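Local coordinates for protein HTH-type transcriptional regulator cbl (PDB 2FYI) that may serve as an accessory LysR-family transcriptional regulator within the cys regulon, represented here by its cofactor-binding domain, at residues Q24-L29 against S169-E174; I66-E71 against W206-L211; L92-H97 against T153-G158; S109-P114 against K135-D140. All blocks are in the same frame, centred on the assembly; numbering follows the deposited sequence. Where two conformers were deposited one is given.

Overall arrangement
All four contacts lie within the cofactor-binding domain, whose two subdomains each wrap a sheet in helices. Contact 2 belongs to the core of one subdomain, whereas contacts 3 and 4 belong to the other; the centres of contacts 2 and 3 are about 34 Å apart, on opposite sides of the chain's centre. Contact 1 reaches between the two subdomains. It meets contact 2 where Leu29 CD2 lies 4.0 Å from Phe208 CZ, and contact 3 where Glu174 packs on Leu92. Contacts 3 and 4, about 17 Å apart at their centres, join through His97 and Trp113. Contacts 1, 3 and 4 also touch the second subunit.

Contact 1. Residues Q24-L29 against S169-E174; sequences QARYSL and SGEQEE
Glu171 OE2 is the polar atom at the middle of this contact, approached rather than gripped: the ring of Tyr27 meets it and the Arg26 guanidinium stands farther off, but neither donates a hydrogen bond to it. The oxygen comes to the edge of the tyrosine ring, near its plane, 3.7 Å from Tyr27 CD2 and the same distance from Tyr27 CE2. Ring and carboxylate planes are turned 35° apart, and the two side chains cross at about a right angle. Glu171 folds back at chi2 (74°) to bring the carboxylate over to the helix. Tyr27, with CG anti to its carbonyl carbon, lays its ring beside its own helix, where Arg26 CB sits over the centre of one face. Arg26 NH2 stands 4.3 Å from Glu171 OE2, but the oxygen lies well out of the guanidinium plane, which leaves a general electrostatic attraction. The stronger grip on Arg26 is elsewhere: NH1 forms a salt bridge with Asp149 of the same chain, and NE bonds to Thr153 OG1 of the second subunit. Glu171 therefore probably adds a loose charge, from an exposed residue, to a guanidinium already held in place. Helix 22-27, on one subdomain, thus meets the loop between strands 161-165 and 177-180 on the other, a bridge between the two lobes of the periplasmic-binding-protein-like fold of LysR cofactor-binding domains.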
loop_
_atom_site.group_PDB
_atom_site.type_symbol
_atom_site.label_atom_id
_atom_site.label_comp_id
_atom_site.label_asym_id
_atom_site.label_seq_id
_atom_site.Cartn_x
_atom_site.Cartn_y
_atom_site.Cartn_z
ATOM N N GLN A 24 -3.854 -9.220 -2.342
ATOM C CA GLN A 24 -4.987 -9.893 -2.971
ATOM C C GLN A 24 -5.905 -8.862 -3.616
ATOM O O GLN A 24 -6.416 -9.099 -4.691
ATOM C CB GLN A 24 -5.731 -10.855 -2.014
ATOM C CG GLN A 24 -5.090 -11.062 -0.620
ATOM C CD GLN A 24 -3.773 -11.857 -0.614
ATOM O OE1 GLN A 24 -3.275 -12.328 -1.652
ATOM N NE2 GLN A 24 -3.204 -12.012 0.579
ATOM N N ALA A 25 -6.062 -7.700 -3.000
ATOM C CA ALA A 25 -6.898 -6.702 -3.583
ATOM C C ALA A 25 -6.480 -6.426 -5.044
ATOM O O ALA A 25 -7.329 -6.261 -5.934
ATOM C CB ALA A 25 -6.852 -5.480 -2.741
ATOM N N ARG A 26 -5.180 -6.422 -5.304
ATOM C CA ARG A 26 -4.718 -6.119 -6.635
ATOM C C ARG A 26 -4.607 -7.301 -7.562
ATOM O O ARG A 26 -4.871 -7.187 -8.751
ATOM C CB ARG A 26 -3.348 -5.485 -6.570
ATOM C CG ARG A 26 -3.382 -4.195 -5.869
ATOM C CD ARG A 26 -2.484 -3.249 -6.496
ATOM N NE ARG A 26 -2.957 -2.846 -7.800
ATOM C CZ ARG A 26 -2.138 -2.293 -8.690
ATOM N NH1 ARG A 26 -0.852 -2.117 -8.374
ATOM N NH2 ARG A 26 -2.589 -1.910 -9.872
ATOM N N TYR A 27 -4.170 -8.436 -7.050
ATOM C CA TYR A 27 -3.702 -9.475 -7.947
ATOM C C TYR A 27 -4.533 -10.742 -8.012
ATOM O O TYR A 27 -4.312 -11.589 -8.872
ATOM C CB TYR A 27 -2.261 -9.851 -7.634
ATOM C CG TYR A 27 -1.371 -8.657 -7.577
ATOM C CD1 TYR A 27 -0.657 -8.341 -6.421
ATOM C CD2 TYR A 27 -1.273 -7.814 -8.669
ATOM C CE1 TYR A 27 0.141 -7.218 -6.354
ATOM C CE2 TYR A 27 -0.481 -6.705 -8.623
ATOM C CZ TYR A 27 0.223 -6.399 -7.463
ATOM O OH TYR A 27 1.024 -5.267 -7.463
ATOM N N SER A 28 -5.489 -10.903 -7.112
ATOM C CA SER A 28 -6.340 -12.119 -7.144
ATOM C C SER A 28 -7.829 -11.848 -7.054
ATOM O O SER A 28 -8.590 -12.522 -7.715
ATOM C CB SER A 28 -5.993 -13.079 -6.018
ATOM O OG SER A 28 -4.587 -13.152 -5.862
ATOM N N LEU A 29 -8.256 -10.886 -6.234
ATOM C CA LEU A 29 -9.668 -10.647 -6.042
ATOM C C LEU A 29 -10.429 -10.113 -7.235
ATOM O O LEU A 29 -11.609 -10.397 -7.366
ATOM C CB LEU A 29 -9.900 -9.712 -4.890
ATOM C CG LEU A 29 -9.773 -10.393 -3.553
ATOM C CD1 LEU A 29 -9.607 -9.315 -2.493
ATOM C CD2 LEU A 29 -10.992 -11.239 -3.281
ATOM N N SER A 169 3.240 -9.838 -10.825
ATOM C CA SER A 169 3.684 -9.568 -12.178
ATOM C C SER A 169 2.470 -9.215 -13.040
ATOM O O SER A 169 2.534 -8.300 -13.883
ATOM C CB SER A 169 4.386 -10.791 -12.765
ATOM O OG SER A 169 3.422 -11.735 -13.180
ATOM N N GLY A 170 1.374 -9.945 -12.815
ATOM C CA GLY A 170 0.197 -9.886 -13.671
ATOM C C GLY A 170 0.275 -8.857 -14.794
ATOM O O GLY A 170 0.926 -9.079 -15.837
ATOM N N GLU A 171 -0.359 -7.709 -14.538
ATOM C CA GLU A 171 -0.751 -6.717 -15.563
ATOM C C GLU A 171 0.221 -5.524 -15.757
ATOM O O GLU A 171 0.968 -5.160 -14.837
ATOM C CB GLU A 171 -2.191 -6.236 -15.277
ATOM C CG GLU A 171 -2.730 -6.624 -13.864
ATOM C CD GLU A 171 -2.125 -5.797 -12.705
ATOM O OE1 GLU A 171 -1.156 -5.031 -12.918
ATOM O OE2 GLU A 171 -2.623 -5.912 -11.565
ATOM N N GLN A 172 0.184 -4.931 -16.960
ATOM C CA GLN A 172 1.153 -3.907 -17.417
ATOM C C GLN A 172 2.589 -4.232 -16.995
ATOM O O GLN A 172 3.362 -3.329 -16.629
ATOM C CB GLN A 172 0.755 -2.498 -16.947
ATOM C CG GLN A 172 1.673 -1.363 -17.470
ATOM C CD GLN A 172 1.140 0.043 -17.146
ATOM O OE1 GLN A 172 0.074 0.198 -16.522
ATOM N NE2 GLN A 172 1.880 1.073 -17.578
ATOM N N GLU A 173 2.932 -5.523 -17.075
ATOM C CA GLU A 173 4.158 -6.066 -16.476
ATOM C C GLU A 173 5.438 -5.289 -16.847
ATOM O O GLU A 173 5.652 -4.897 -18.004
ATOM C CB GLU A 173 4.276 -7.584 -16.715
ATOM C CG GLU A 173 4.155 -8.022 -18.178
ATOM C CD GLU A 173 5.518 -8.260 -18.845
ATOM O OE1 GLU A 173 5.554 -8.914 -19.912
ATOM O OE2 GLU A 173 6.553 -7.806 -18.298
ATOM N N GLU A 174 6.258 -5.087 -15.813
ATOM C CA GLU A 174 7.422 -4.185 -15.752
ATOM C C GLU A 174 8.258 -3.992 -17.026
ATOM O O GLU A 174 8.856 -4.930 -17.549
ATOM C CB GLU A 174 8.313 -4.671 -14.611
ATOM C CG GLU A 174 7.551 -5.054 -13.296
ATOM C CD GLU A 174 6.902 -6.456 -13.274
ATOM O OE1 GLU A 174 5.997 -6.661 -12.446
ATOM O OE2 GLU A 174 7.282 -7.354 -14.054
#

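Contact 2. Residues I66-E71 against W206-L211; sequences IGIASE and WRFLEL
The Phe208 ring receives two isoleucine methyls from strand 66-69, both approaching obliquely. Ile66 CD1 is the closer, 3.7 Å from Phe208 CD2, while Ile68 CD1 lies 4.3 Å from Phe208 CE2. At the ring edge and in its plane sits Leu209 CD2, from the next residue of the same helix. This leucine methyl has a second role, since it is also 3.9 Å from Ile66 CD1 and makes a similar approach to Ile66 CG2. The end of Ile66 therefore rests against an aromatic ring and a leucine branch at once. Phe208 reaches the strand because CG stands anti to its backbone N (chi1 -174°), carrying the ring out from the helix over the sheet. Leu209 and Ile66 instead slide past each other in opposite directions. The contact is wholly apolar and buried. Alternation along the strand puts Ile66 and Ile68 on one face of the sheet, the face on which the helix lies; the two axes are 10.8 Å apart and run 27° from parallel. Leu16 and Ile18 of the adjoining strand 14-20 and Val32 of helix 29-39 extend the same hydrophobic layer around Phe208. Helix 203-212 thus shares with helix 29-39 the covering of a central sheet, the helix-on-sheet layering of a Rossmann-like subdomain in the LysR cofactor-binding fold.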
loop_
_atom_site.group_PDB
_atom_site.type_symbol
_atom_site.label_atom_id
_atom_site.label_comp_id
_atom_site.label_asym_id
_atom_site.label_seq_id
_atom_site.Cartn_x
_atom_site.Cartn_y
_atom_site.Cartn_z
ATOM N N ILE A 66 -15.741 -11.447 5.598
ATOM C CA ILE A 66 -14.654 -12.352 5.194
ATOM C C ILE A 66 -13.298 -11.653 5.273
ATOM O O ILE A 66 -13.178 -10.499 4.860
ATOM C CB ILE A 66 -14.838 -12.808 3.736
ATOM C CG1 ILE A 66 -16.221 -13.402 3.553
ATOM C CG2 ILE A 66 -13.829 -13.840 3.354
ATOM C CD1 ILE A 66 -16.619 -13.486 2.144
ATOM N N GLY A 67 -12.283 -12.342 5.799
ATOM C CA GLY A 67 -10.938 -11.794 5.852
ATOM C C GLY A 67 -10.052 -12.576 4.905
ATOM O O GLY A 67 -10.140 -13.807 4.845
ATOM N N ILE A 68 -9.203 -11.876 4.153
ATOM C CA ILE A 68 -8.306 -12.560 3.213
ATOM C C ILE A 68 -6.890 -12.044 3.324
ATOM O O ILE A 68 -6.619 -10.857 3.063
ATOM C CB ILE A 68 -8.766 -12.391 1.763
ATOM C CG1 ILE A 68 -10.146 -13.034 1.571
ATOM C CG2 ILE A 68 -7.757 -12.995 0.827
ATOM C CD1 ILE A 68 -11.043 -12.303 0.571
ATOM N N ALA A 69 -5.986 -12.938 3.721
ATOM C CA ALA A 69 -4.579 -12.577 3.924
ATOM C C ALA A 69 -3.712 -13.823 3.940
ATOM O O ALA A 69 -4.224 -14.951 3.999
ATOM C CB ALA A 69 -4.417 -11.816 5.204
ATOM N N SER A 70 -2.394 -13.628 3.872
ATOM C CA SER A 70 -1.467 -14.774 3.947
ATOM C C SER A 70 -1.003 -15.042 5.370
ATOM O O SER A 70 -0.462 -16.086 5.644
ATOM C CB SER A 70 -0.235 -14.566 3.056
ATOM O OG SER A 70 -0.529 -14.609 1.672
ATOM N N GLU A 71 -1.201 -14.092 6.273
ATOM C CA GLU A 71 -0.665 -14.222 7.613
ATOM C C GLU A 71 -1.767 -14.184 8.664
ATOM O O GLU A 71 -2.862 -13.675 8.427
ATOM C CB GLU A 71 0.356 -13.114 7.885
ATOM C CG GLU A 71 1.472 -13.010 6.833
ATOM C CD GLU A 71 2.526 -14.152 6.933
ATOM O OE1 GLU A 71 2.631 -14.814 8.008
ATOM O OE2 GLU A 71 3.262 -14.372 5.932
ATOM N N TRP A 206 -21.522 -17.333 2.149
ATOM C CA TRP A 206 -21.202 -18.754 1.979
ATOM C C TRP A 206 -20.832 -19.026 0.528
ATOM O O TRP A 206 -19.871 -19.743 0.243
ATOM C CB TRP A 206 -22.344 -19.660 2.428
ATOM C CG TRP A 206 -22.729 -19.503 3.852
ATOM C CD1 TRP A 206 -23.959 -19.093 4.346
ATOM C CD2 TRP A 206 -21.911 -19.756 4.989
ATOM N NE1 TRP A 206 -23.944 -19.089 5.725
ATOM C CE2 TRP A 206 -22.698 -19.488 6.146
ATOM C CE3 TRP A 206 -20.593 -20.182 5.155
ATOM C CZ2 TRP A 206 -22.188 -19.633 7.447
ATOM C CZ3 TRP A 206 -20.093 -20.324 6.443
ATOM C CH2 TRP A 206 -20.886 -20.052 7.569
ATOM N N ARG A 207 -21.576 -18.414 -0.388
ATOM C CA ARG A 207 -21.260 -18.579 -1.784
ATOM C C ARG A 207 -19.909 -18.005 -2.199
ATOM O O ARG A 207 -19.192 -18.621 -2.969
ATOM C CB ARG A 207 -22.340 -18.017 -2.678
ATOM C CG ARG A 207 -22.084 -18.487 -4.091
ATOM C CD ARG A 207 -22.406 -19.981 -4.212
ATOM N NE ARG A 207 -23.834 -20.121 -4.499
ATOM C CZ ARG A 207 -24.340 -20.169 -5.738
ATOM N NH1 ARG A 207 -23.515 -20.133 -6.796
ATOM N NH2 ARG A 207 -25.663 -20.274 -5.927
ATOM N N PHE A 208 -19.563 -16.826 -1.701
ATOM C CA PHE A 208 -18.304 -16.213 -2.073
ATOM C C PHE A 208 -17.143 -17.154 -1.847
ATOM O O PHE A 208 -16.241 -17.250 -2.671
ATOM C CB PHE A 208 -18.061 -14.950 -1.267
ATOM C CG PHE A 208 -16.841 -14.194 -1.704
ATOM C CD1 PHE A 208 -16.938 -13.174 -2.626
ATOM C CD2 PHE A 208 -15.582 -14.523 -1.209
ATOM C CE1 PHE A 208 -15.797 -12.489 -3.046
ATOM C CE2 PHE A 208 -14.437 -13.829 -1.624
ATOM C CZ PHE A 208 -14.554 -12.821 -2.542
ATOM N N LEU A 209 -17.159 -17.844 -0.715
ATOM C CA LEU A 209 -16.049 -18.722 -0.382
ATOM C C LEU A 209 -15.978 -19.815 -1.408
ATOM O O LEU A 209 -14.900 -20.149 -1.894
ATOM C CB LEU A 209 -16.173 -19.323 1.027
ATOM C CG LEU A 209 -15.978 -18.373 2.212
ATOM C CD1 LEU A 209 -15.176 -19.031 3.277
ATOM C CD2 LEU A 209 -15.241 -17.157 1.759
ATOM N N GLU A 210 -17.131 -20.359 -1.756
ATOM C CA GLU A 210 -17.180 -21.486 -2.685
ATOM C C GLU A 210 -16.638 -21.089 -4.070
ATOM O O GLU A 210 -15.694 -21.676 -4.617
ATOM C CB GLU A 210 -18.611 -21.968 -2.783
ATOM C CG GLU A 210 -18.757 -23.210 -3.571
ATOM C CD GLU A 210 -20.125 -23.258 -4.191
ATOM O OE1 GLU A 210 -21.106 -23.655 -3.491
ATOM O OE2 GLU A 210 -20.220 -22.857 -5.380
ATOM N N LEU A 211 -17.276 -20.064 -4.607
ATOM C CA LEU A 211 -16.814 -19.314 -5.737
ATOM C C LEU A 211 -15.290 -19.165 -5.799
ATOM O O LEU A 211 -14.721 -19.220 -6.883
ATOM C CB LEU A 211 -17.462 -17.945 -5.652
ATOM C CG LEU A 211 -17.681 -17.234 -6.974
ATOM C CD1 LEU A 211 -17.750 -18.243 -8.132
ATOM C CD2 LEU A 211 -18.933 -16.356 -6.861
#

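Contact 3. Residues L92-H97 against T153-G158; sequences LVPHDH and TYVALG
Val155 turns CG1 anti to its backbone N (chi1 166°), which points that methyl at the end of strand 79-94 and leaves CG2 anti to the carbonyl carbon. CG1 carries most of the contact. It lies 3.6 Å from Leu92 O, 4.2 Å from Val93 CA and 4.0 Å from Pro94 CD, so a single methyl touches three successive residues, two through their backbone and the third through its proline ring. CG2 adds a looser approach to the same Leu92 carbonyl. Leu92 sends its side chain toward the helix, yet the closest meeting of side chains there, Leu92 CG to Val155 CG1, comes no nearer than 4.4 Å; most of the touching is methyl against backbone. At the other end the Pro94 ring lies obliquely across the valine, its CG 4.0 Å from Val155 O.

Here both elements finish. Pro94 opens a type I turn closed by the bond from His97 N to Pro94 O, while Gly158 ends the helix in a Schellman motif, its N bonded to Val155 O at 3.2 Å and weakly to Tyr154 O. The axes lie 7.9 Å apart and diverge by 28°. Val155 also packs on Ile116 of strand 115-118, and Tyr154 OH reaches Ala25 O of the second subunit. Helix 148-157 connects strand 141-145 to strand 161-165, and its inner side covers the sheet of the second subdomain, as in the alpha/beta layering of the periplasmic-binding-protein fold, while other residues of the same helix take part in the dimer.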
loop_
_atom_site.group_PDB
_atom_site.type_symbol
_atom_site.label_atom_id
_atom_site.label_comp_id
_atom_site.label_asym_id
_atom_site.label_seq_id
_atom_site.Cartn_x
_atom_site.Cartn_y
_atom_site.Cartn_z
ATOM N N LEU A 92 12.817 -9.877 -8.458
ATOM C CA LEU A 92 12.606 -8.827 -9.476
ATOM C C LEU A 92 13.864 -7.973 -9.694
ATOM O O LEU A 92 14.340 -7.322 -8.779
ATOM C CB LEU A 92 11.419 -7.946 -9.080
ATOM C CG LEU A 92 10.953 -6.838 -10.030
ATOM C CD1 LEU A 92 10.440 -7.430 -11.305
ATOM C CD2 LEU A 92 9.874 -5.973 -9.382
ATOM N N VAL A 93 14.419 -7.985 -10.891
ATOM C CA VAL A 93 15.686 -7.271 -11.120
ATOM C C VAL A 93 15.675 -6.487 -12.413
ATOM O O VAL A 93 14.915 -6.801 -13.309
ATOM C CB VAL A 93 16.889 -8.220 -11.221
ATOM C CG1 VAL A 93 17.048 -8.974 -9.930
ATOM C CG2 VAL A 93 16.729 -9.176 -12.382
ATOM N N PRO A 94 16.499 -5.442 -12.520
ATOM C CA PRO A 94 16.582 -4.721 -13.793
ATOM C C PRO A 94 17.097 -5.583 -14.943
ATOM O O PRO A 94 17.820 -6.549 -14.718
ATOM C CB PRO A 94 17.568 -3.593 -13.496
ATOM C CG PRO A 94 17.614 -3.485 -12.029
ATOM C CD PRO A 94 17.348 -4.832 -11.485
ATOM N N HIS A 95 16.725 -5.211 -16.166
ATOM C CA HIS A 95 17.032 -6.006 -17.365
ATOM C C HIS A 95 18.488 -6.460 -17.474
ATOM O O HIS A 95 18.756 -7.584 -17.926
ATOM C CB HIS A 95 16.615 -5.290 -18.669
ATOM C CG HIS A 95 15.273 -5.707 -19.200
ATOM N ND1 HIS A 95 14.760 -6.977 -19.028
ATOM C CD2 HIS A 95 14.351 -5.030 -19.928
ATOM C CE1 HIS A 95 13.573 -7.056 -19.603
ATOM N NE2 HIS A 95 13.298 -5.887 -20.154
ATOM N N ASP A 96 19.425 -5.604 -17.084
ATOM C CA ASP A 96 20.814 -5.917 -17.320
ATOM C C ASP A 96 21.613 -6.174 -16.040
ATOM O O ASP A 96 22.817 -5.903 -15.997
ATOM C CB ASP A 96 21.454 -4.858 -18.246
ATOM C CG ASP A 96 21.437 -5.287 -19.817
ATOM O OD1 ASP A 96 20.543 -6.093 -20.263
ATOM O OD2 ASP A 96 22.330 -4.814 -20.622
ATOM N N HIS A 97 20.959 -6.749 -15.022
ATOM C CA HIS A 97 21.556 -6.948 -13.703
ATOM C C HIS A 97 22.413 -8.206 -13.661
ATOM O O HIS A 97 22.046 -9.249 -14.234
ATOM C CB HIS A 97 20.432 -7.001 -12.664
ATOM C CG HIS A 97 20.895 -6.863 -11.249
ATOM N ND1 HIS A 97 21.509 -7.887 -10.559
ATOM C CD2 HIS A 97 20.794 -5.832 -10.378
ATOM C CE1 HIS A 97 21.791 -7.480 -9.333
ATOM N NE2 HIS A 97 21.371 -6.236 -9.197
ATOM N N THR A 153 8.854 0.310 -7.797
ATOM C CA THR A 153 9.414 1.626 -8.019
ATOM C C THR A 153 10.892 1.663 -7.655
ATOM O O THR A 153 11.691 2.239 -8.397
ATOM C CB THR A 153 8.615 2.661 -7.243
ATOM O OG1 THR A 153 7.266 2.625 -7.723
ATOM C CG2 THR A 153 9.169 4.067 -7.380
ATOM N N TYR A 154 11.278 1.039 -6.537
ATOM C CA TYR A 154 12.646 1.219 -6.067
ATOM C C TYR A 154 13.628 0.301 -6.784
ATOM O O TYR A 154 14.831 0.617 -6.878
ATOM C CB TYR A 154 12.738 1.242 -4.517
ATOM C CG TYR A 154 12.239 2.563 -4.091
ATOM C CD1 TYR A 154 10.892 2.758 -3.790
ATOM C CD2 TYR A 154 13.057 3.659 -4.157
ATOM C CE1 TYR A 154 10.404 4.035 -3.479
ATOM C CE2 TYR A 154 12.581 4.934 -3.875
ATOM C CZ TYR A 154 11.262 5.122 -3.531
ATOM O OH TYR A 154 10.810 6.415 -3.268
ATOM N N VAL A 155 13.123 -0.810 -7.318
ATOM C CA VAL A 155 13.983 -1.686 -8.100
ATOM C C VAL A 155 14.261 -0.966 -9.408
ATOM O O VAL A 155 15.397 -0.901 -9.888
ATOM C CB VAL A 155 13.316 -3.044 -8.380
ATOM C CG1 VAL A 155 14.064 -3.796 -9.467
ATOM C CG2 VAL A 155 13.166 -3.876 -7.080
ATOM N N ALA A 156 13.211 -0.396 -9.974
ATOM C CA ALA A 156 13.344 0.384 -11.191
ATOM C C ALA A 156 14.297 1.545 -10.970
ATOM O O ALA A 156 15.082 1.851 -11.828
ATOM C CB ALA A 156 12.006 0.886 -11.635
ATOM N N LEU A 157 14.247 2.180 -9.808
ATOM C CA LEU A 157 15.068 3.339 -9.527
ATOM C C LEU A 157 16.536 3.010 -9.399
ATOM O O LEU A 157 17.364 3.882 -9.579
ATOM C CB LEU A 157 14.638 3.959 -8.221
ATOM C CG LEU A 157 15.081 5.402 -8.081
ATOM C CD1 LEU A 157 14.260 6.238 -9.032
ATOM C CD2 LEU A 157 14.834 5.860 -6.664
ATOM N N GLY A 158 16.880 1.776 -9.048
ATOM C CA GLY A 158 18.260 1.446 -8.831
ATOM C C GLY A 158 18.652 1.152 -7.401
ATOM O O GLY A 158 19.763 0.695 -7.143
#

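Contact 4. Residues S109-P114 against K135-D140; sequences SIAKWP and KGLLAD
Water does most of the polar work between Ala111, Trp113 and Asp140, whose segments share no direct hydrogen bond. One water donates to both Ala111 O, 2.9 Å away, and Trp113 O, at 3.1 Å; it may also accept from Asp140 N and so link the two segments, but that leg is modelled too short to be trusted and stays doubtful. A second water donates to Asp140 OD2 at 2.7 Å and only weakly to Lys112 O. Asp140 holds CG anti to its backbone N (chi1 180°), which extends the carboxylate alongside Pro114, with OD2 4.1 Å from Pro114 CA; OD1 forms a salt bridge with Arg44 of the second subunit. The direct apolar contact is a single pair: Ala111 CB meets Leu137 CD1 at 3.5 Å. Leu137 follows Gly136, the positive-phi residue of the Schellman motif that ends helix 125-134. Phe132 of that helix packs on both Ala111 and Ala139. From Ala111 to Pro114 and from Leu137 to Asp140 the two chains run only 11° from parallel, and they lead into strands 115-118 and 141-145, parallel neighbours of one sheet; a backbone bond between Asp140 and Leu115 starts their pairing at this end.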
loop_
_atom_site.group_PDB
_atom_site.type_symbol
_atom_site.label_atom_id
_atom_site.label_comp_id
_atom_site.label_asym_id
_atom_site.label_seq_id
_atom_site.Cartn_x
_atom_site.Cartn_y
_atom_site.Cartn_z
ATOM N N SER A 109 24.152 -16.030 -3.067
ATOM C CA SER A 109 24.305 -15.027 -4.091
ATOM C C SER A 109 23.359 -13.887 -3.842
ATOM O O SER A 109 23.724 -12.719 -3.907
ATOM C CB SER A 109 23.944 -15.581 -5.432
ATOM O OG SER A 109 24.943 -16.465 -5.845
ATOM N N ILE A 110 22.094 -14.206 -3.634
ATOM C CA ILE A 110 21.148 -13.141 -3.516
ATOM C C ILE A 110 21.542 -12.330 -2.294
ATOM O O ILE A 110 21.356 -11.112 -2.264
ATOM C CB ILE A 110 19.746 -13.702 -3.381
ATOM C CG1 ILE A 110 19.391 -14.482 -4.659
ATOM C CG2 ILE A 110 18.736 -12.601 -3.046
ATOM C CD1 ILE A 110 17.962 -15.105 -4.661
ATOM N N ALA A 111 22.123 -12.982 -1.290
ATOM C CA ALA A 111 22.319 -12.291 -0.017
ATOM C C ALA A 111 23.310 -11.117 -0.087
ATOM O O ALA A 111 23.334 -10.257 0.791
ATOM C CB ALA A 111 22.698 -13.262 1.061
ATOM N N LYS A 112 24.114 -11.100 -1.148
ATOM C CA LYS A 112 25.114 -10.070 -1.400
ATOM C C LYS A 112 24.519 -8.745 -1.765
ATOM O O LYS A 112 25.204 -7.739 -1.623
ATOM C CB LYS A 112 26.021 -10.474 -2.533
ATOM C CG LYS A 112 26.697 -11.754 -2.239
ATOM C CD LYS A 112 27.986 -11.887 -3.030
ATOM C CE LYS A 112 28.526 -13.329 -3.005
ATOM N NZ LYS A 112 28.589 -13.888 -1.601
ATOM N N TRP A 113 23.272 -8.702 -2.230
ATOM C CA TRP A 113 22.755 -7.441 -2.788
ATOM C C TRP A 113 21.775 -6.752 -1.865
ATOM O O TRP A 113 21.179 -7.400 -0.989
ATOM C CB TRP A 113 22.072 -7.705 -4.103
ATOM C CG TRP A 113 22.931 -8.464 -4.997
ATOM C CD1 TRP A 113 23.199 -9.834 -4.970
ATOM C CD2 TRP A 113 23.674 -7.932 -6.058
ATOM N NE1 TRP A 113 24.083 -10.154 -5.975
ATOM C CE2 TRP A 113 24.394 -9.003 -6.650
ATOM C CE3 TRP A 113 23.811 -6.651 -6.569
ATOM C CZ2 TRP A 113 25.211 -8.825 -7.721
ATOM C CZ3 TRP A 113 24.638 -6.466 -7.604
ATOM C CH2 TRP A 113 25.328 -7.550 -8.194
ATOM N N PRO A 114 21.608 -5.429 -2.031
ATOM C CA PRO A 114 20.564 -4.697 -1.289
ATOM C C PRO A 114 19.154 -5.254 -1.564
ATOM O O PRO A 114 18.767 -5.313 -2.703
ATOM C CB PRO A 114 20.708 -3.257 -1.842
ATOM C CG PRO A 114 22.111 -3.181 -2.307
ATOM C CD PRO A 114 22.410 -4.532 -2.881
ATOM N N LYS A 135 20.989 -20.469 5.975
ATOM C CA LYS A 135 22.393 -20.327 5.570
ATOM C C LYS A 135 23.277 -19.505 6.519
ATOM O O LYS A 135 24.336 -19.027 6.099
ATOM C CB LYS A 135 22.512 -19.712 4.191
ATOM C CG LYS A 135 21.895 -20.520 3.131
ATOM C CD LYS A 135 22.312 -21.930 3.245
ATOM C CE LYS A 135 21.349 -22.783 2.453
ATOM N NZ LYS A 135 22.126 -23.851 1.755
ATOM N N GLY A 136 22.867 -19.334 7.778
ATOM C CA GLY A 136 23.557 -18.407 8.700
ATOM C C GLY A 136 23.515 -16.900 8.374
ATOM O O GLY A 136 24.337 -16.142 8.902
ATOM N N LEU A 137 22.562 -16.462 7.541
ATOM C CA LEU A 137 22.570 -15.114 7.017
ATOM C C LEU A 137 21.393 -14.224 7.398
ATOM O O LEU A 137 20.256 -14.699 7.524
ATOM C CB LEU A 137 22.566 -15.175 5.511
ATOM C CG LEU A 137 23.865 -15.554 4.818
ATOM C CD1 LEU A 137 23.601 -15.774 3.343
ATOM C CD2 LEU A 137 24.971 -14.474 5.076
ATOM N N LEU A 138 21.672 -12.919 7.527
ATOM C CA LEU A 138 20.659 -11.847 7.509
ATOM C C LEU A 138 20.578 -11.208 6.125
ATOM O O LEU A 138 21.599 -10.953 5.515
ATOM C CB LEU A 138 21.028 -10.748 8.489
ATOM C CG LEU A 138 21.054 -11.143 9.958
ATOM C CD1 LEU A 138 21.657 -10.005 10.791
ATOM C CD2 LEU A 138 19.660 -11.490 10.397
ATOM N N ALA A 139 19.382 -10.937 5.613
ATOM C CA ALA A 139 19.291 -10.203 4.360
ATOM C C ALA A 139 19.537 -8.729 4.660
ATOM O O ALA A 139 19.235 -8.254 5.749
ATOM C CB ALA A 139 17.951 -10.395 3.716
ATOM N N ASP A 140 20.137 -8.030 3.703
ATOM C CA ASP A 140 20.244 -6.592 3.755
ATOM C C ASP A 140 18.951 -5.940 3.276
ATOM O O ASP A 140 18.730 -5.766 2.080
ATOM C CB ASP A 140 21.361 -6.094 2.851
ATOM C CG ASP A 140 21.472 -4.573 2.891
ATOM O OD1 ASP A 140 20.568 -3.946 3.526
ATOM O OD2 ASP A 140 22.445 -4.002 2.324
HETATM O O HOH W 1 20.722 -9.127 1.536
HETATM O O HOH W 2 24.088 -5.332 0.627
#